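Local coordinates for pumilio homolog 23 (Arabidopsis thaliana, PDB 5WZJ), which binds a specific sequence of 18S rRNA through its pumilio repeats, and probably regulates translation and mRNA stability, at residues D406-C411 against S415-A420. Numbering follows the deposited sequence.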
ATOM      1  N   ASP A 406       9.368  -4.906  19.696  1.00 24.02           N
ATOM      2  CA  ASP A 406      10.159  -3.722  20.052  1.00 27.84           C
ATOM      3  C   ASP A 406      10.394  -3.632  21.558  1.00 29.34           C
ATOM      4  O   ASP A 406      11.480  -3.229  21.993  1.00 30.60           O
ATOM      5  CB  ASP A 406       9.508  -2.433  19.524  1.00 25.44           C
ATOM      6  CG  ASP A 406       8.052  -2.283  19.939  1.00 33.68           C
ATOM      7  OD1 ASP A 406       7.431  -3.296  20.334  1.00 30.75           O
ATOM      8  OD2 ASP A 406       7.520  -1.147  19.851  1.00 33.21           O
ATOM      9  N   TYR A 407       9.406  -4.022  22.372  1.00 24.71           N
ATOM     10  CA  TYR A 407       9.615  -4.011  23.821  1.00 28.02           C
ATOM     11  C   TYR A 407      10.655  -5.041  24.239  1.00 31.61           C
ATOM     12  O   TYR A 407      11.494  -4.768  25.106  1.00 34.48           O
ATOM     13  CB  TYR A 407       8.300  -4.266  24.563  1.00 30.20           C
ATOM     14  CG  TYR A 407       7.313  -3.127  24.472  1.00 34.12           C
ATOM     15  CD1 TYR A 407       6.376  -3.075  23.443  1.00 34.48           C
ATOM     16  CD2 TYR A 407       7.306  -2.106  25.417  1.00 36.15           C
ATOM     17  CE1 TYR A 407       5.469  -2.035  23.352  1.00 33.49           C
ATOM     18  CE2 TYR A 407       6.402  -1.055  25.332  1.00 36.88           C
ATOM     19  CZ  TYR A 407       5.488  -1.024  24.298  1.00 38.53           C
ATOM     20  OH  TYR A 407       4.583   0.014  24.200  1.00 37.67           O
ATOM     21  N   TYR A 408      10.616  -6.235  23.650  1.00 26.91           N
ATOM     22  CA  TYR A 408      11.585  -7.251  24.043  1.00 26.50           C
ATOM     23  C   TYR A 408      12.999  -6.860  23.623  1.00 32.96           C
ATOM     24  O   TYR A 408      13.944  -6.995  24.404  1.00 31.70           O
ATOM     25  CB  TYR A 408      11.216  -8.621  23.462  1.00 26.56           C
ATOM     26  CG  TYR A 408      12.350  -9.593  23.611  1.00 24.18           C
ATOM     27  CD1 TYR A 408      12.669 -10.126  24.853  1.00 26.68           C
ATOM     28  CD2 TYR A 408      13.145  -9.938  22.522  1.00 30.84           C
ATOM     29  CE1 TYR A 408      13.737 -11.000  25.007  1.00 27.03           C
ATOM     30  CE2 TYR A 408      14.215 -10.812  22.661  1.00 32.09           C
ATOM     31  CZ  TYR A 408      14.506 -11.341  23.904  1.00 33.68           C
ATOM     32  OH  TYR A 408      15.574 -12.206  24.041  1.00 33.55           O
ATOM     33  N   PHE A 409      13.181  -6.396  22.385  1.00 31.78           N
ATOM     34  CA  PHE A 409      14.541  -6.073  21.974  1.00 32.13           C
ATOM     35  C   PHE A 409      15.022  -4.755  22.565  1.00 37.09           C
ATOM     36  O   PHE A 409      16.232  -4.533  22.643  1.00 39.62           O
ATOM     37  CB  PHE A 409      14.662  -6.065  20.449  1.00 23.74           C
ATOM     38  CG  PHE A 409      14.868  -7.437  19.861  1.00 29.07           C
ATOM     39  CD1 PHE A 409      16.134  -7.997  19.808  1.00 33.98           C
ATOM     40  CD2 PHE A 409      13.793  -8.177  19.379  1.00 24.82           C
ATOM     41  CE1 PHE A 409      16.330  -9.267  19.284  1.00 26.53           C
ATOM     42  CE2 PHE A 409      13.985  -9.444  18.846  1.00 23.48           C
ATOM     43  CZ  PHE A 409      15.255  -9.992  18.808  1.00 27.37           C
ATOM     44  N   GLY A 410      14.116  -3.900  23.016  1.00 34.39           N
ATOM     45  CA  GLY A 410      14.528  -2.674  23.657  1.00 37.56           C
ATOM     46  C   GLY A 410      14.636  -2.711  25.166  1.00 38.11           C
ATOM     47  O   GLY A 410      14.931  -1.674  25.769  1.00 40.50           O
ATOM     48  N   CYS A 411      14.418  -3.857  25.807  1.00 34.38           N
ATOM     49  CA  CYS A 411      14.293  -3.842  27.258  1.00 40.13           C
ATOM     50  C   CYS A 411      15.662  -3.859  27.931  1.00 46.62           C
ATOM     51  O   CYS A 411      16.686  -4.186  27.320  1.00 44.14           O
ATOM     52  CB  CYS A 411      13.464  -5.026  27.752  1.00 39.73           C
ATOM     53  SG  CYS A 411      14.350  -6.591  27.748  1.00 44.67           S
ATOM     54  N   SER A 415      16.745 -11.379  29.941  1.00 35.01           N
ATOM     55  CA  SER A 415      16.545 -12.656  30.616  1.00 35.20           C
ATOM     56  C   SER A 415      15.340 -12.658  31.549  1.00 32.52           C
ATOM     57  O   SER A 415      14.929 -13.732  32.002  1.00 34.66           O
ATOM     58  CB  SER A 415      17.803 -13.045  31.403  1.00 35.98           C
ATOM     59  OG  SER A 415      18.137 -12.025  32.325  1.00 42.28           O
ATOM     60  N   THR A 416      14.763 -11.499  31.845  1.00 37.88           N
ATOM     61  CA  THR A 416      13.611 -11.422  32.732  1.00 40.64           C
ATOM     62  C   THR A 416      12.361 -10.862  32.062  1.00 35.81           C
ATOM     63  O   THR A 416      11.277 -10.953  32.647  1.00 42.13           O
ATOM     64  CB  THR A 416      13.943 -10.570  33.969  1.00 39.78           C
ATOM     65  OG1 THR A 416      14.240  -9.226  33.564  1.00 42.40           O
ATOM     66  CG2 THR A 416      15.153 -11.143  34.690  1.00 39.23           C
ATOM     67  N   TRP A 417      12.478 -10.297  30.860  1.00 28.46           N
ATOM     68  CA  TRP A 417      11.313  -9.791  30.146  1.00 28.60           C
ATOM     69  C   TRP A 417      10.316 -10.917  29.894  1.00 26.14           C
ATOM     70  O   TRP A 417      10.695 -12.035  29.541  1.00 32.10           O
ATOM     71  CB  TRP A 417      11.739  -9.154  28.817  1.00 28.31           C
ATOM     72  CG  TRP A 417      10.604  -8.485  28.116  1.00 29.18           C
ATOM     73  CD1 TRP A 417      10.266  -7.166  28.186  1.00 29.77           C
ATOM     74  CD2 TRP A 417       9.640  -9.104  27.249  1.00 26.54           C
ATOM     75  NE1 TRP A 417       9.147  -6.920  27.419  1.00 30.70           N
ATOM     76  CE2 TRP A 417       8.746  -8.092  26.830  1.00 29.54           C
ATOM     77  CE3 TRP A 417       9.448 -10.411  26.787  1.00 26.00           C
ATOM     78  CZ2 TRP A 417       7.670  -8.348  25.968  1.00 25.93           C
ATOM     79  CZ3 TRP A 417       8.373 -10.666  25.927  1.00 23.74           C
ATOM     80  CH2 TRP A 417       7.499  -9.641  25.536  1.00 22.94           C
ATOM     81  N   GLU A 418       9.031 -10.624  30.089  1.00 30.32           N
ATOM     82  CA  GLU A 418       8.020 -11.643  29.843  1.00 32.60           C
ATOM     83  C   GLU A 418       6.846 -11.119  29.036  1.00 29.78           C
ATOM     84  O   GLU A 418       6.192 -11.888  28.329  1.00 25.49           O
ATOM     85  CB  GLU A 418       7.501 -12.206  31.161  1.00 38.75           C
ATOM     86  CG  GLU A 418       8.465 -13.120  31.867  1.00 54.06           C
ATOM     87  CD  GLU A 418       7.830 -13.781  33.063  1.00 63.05           C
ATOM     88  OE1 GLU A 418       6.590 -13.957  33.046  1.00 61.53           O
ATOM     89  OE2 GLU A 418       8.567 -14.105  34.020  1.00 68.78           O
ATOM     90  N   TRP A 419       6.550  -9.827  29.160  1.00 29.77           N
ATOM     91  CA  TRP A 419       5.301  -9.263  28.654  1.00 26.30           C
ATOM     92  C   TRP A 419       5.421  -7.744  28.706  1.00 30.18           C
ATOM     93  O   TRP A 419       6.306  -7.206  29.378  1.00 36.20           O
ATOM     94  CB  TRP A 419       4.100  -9.757  29.485  1.00 27.11           C
ATOM     95  CG  TRP A 419       2.745  -9.579  28.838  1.00 29.37           C
ATOM     96  CD1 TRP A 419       1.752  -8.712  29.221  1.00 29.42           C
ATOM     97  CD2 TRP A 419       2.228 -10.301  27.708  1.00 24.16           C
ATOM     98  NE1 TRP A 419       0.666  -8.839  28.390  1.00 27.81           N
ATOM     99  CE2 TRP A 419       0.930  -9.808  27.456  1.00 26.74           C
ATOM    100  CE3 TRP A 419       2.739 -11.306  26.882  1.00 22.14           C
ATOM    101  CZ2 TRP A 419       0.138 -10.291  26.416  1.00 23.20           C
ATOM    102  CZ3 TRP A 419       1.947 -11.787  25.845  1.00 25.84           C
ATOM    103  CH2 TRP A 419       0.661 -11.273  25.622  1.00 25.10           C
ATOM    104  N   ALA A 420       4.516  -7.056  27.992  1.00 27.86           N
ATOM    105  CA  ALA A 420       4.393  -5.595  28.048  1.00 26.67           C
ATOM    106  C   ALA A 420       2.948  -5.248  28.386  1.00 29.12           C
ATOM    107  O   ALA A 420       2.148  -4.933  27.493  1.00 29.69           O
ATOM    108  CB  ALA A 420       4.829  -4.944  26.733  1.00 29.32           C
TER
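Trp417 lays one face of its indole against helix 405-410, with Tyr408 CB 4.0 Å from the centroid of the six-membered ring and almost on its normal. The Tyr408 ring then turns an edge toward that face, an offset edge-to-face pair with planes at 69° and Tyr408 CD1 3.8 Å from Trp417 CE3. With CG anti to the backbone N (chi1 -174°), Trp417 extends its indole from the loop over Tyr408; the opposite indole face is covered by the backbone N of Trp419, 3.5 Å above the plane. Cys411 SG touches Trp417 CB at 3.8 Å and sits obliquely to the five-membered ring, a sulfur-aromatic contact. Farther along the loop, Ala420 CB lies over one face of the Tyr407 ring in a CH-pi contact, 4.0 Å from its centroid. Without the indole, as with an alanine here, the Tyr408 edge and the Cys411 sulfur would probably lose their aromatic partner and a gap would open between helix and loop. Arg401 of helix 398-403 touches both Tyr408 and Trp417. The loop leading to helix 427-436 turns back and packs on helix 405-410 through these aromatic contacts, within the all-helical PUF-repeat superhelix.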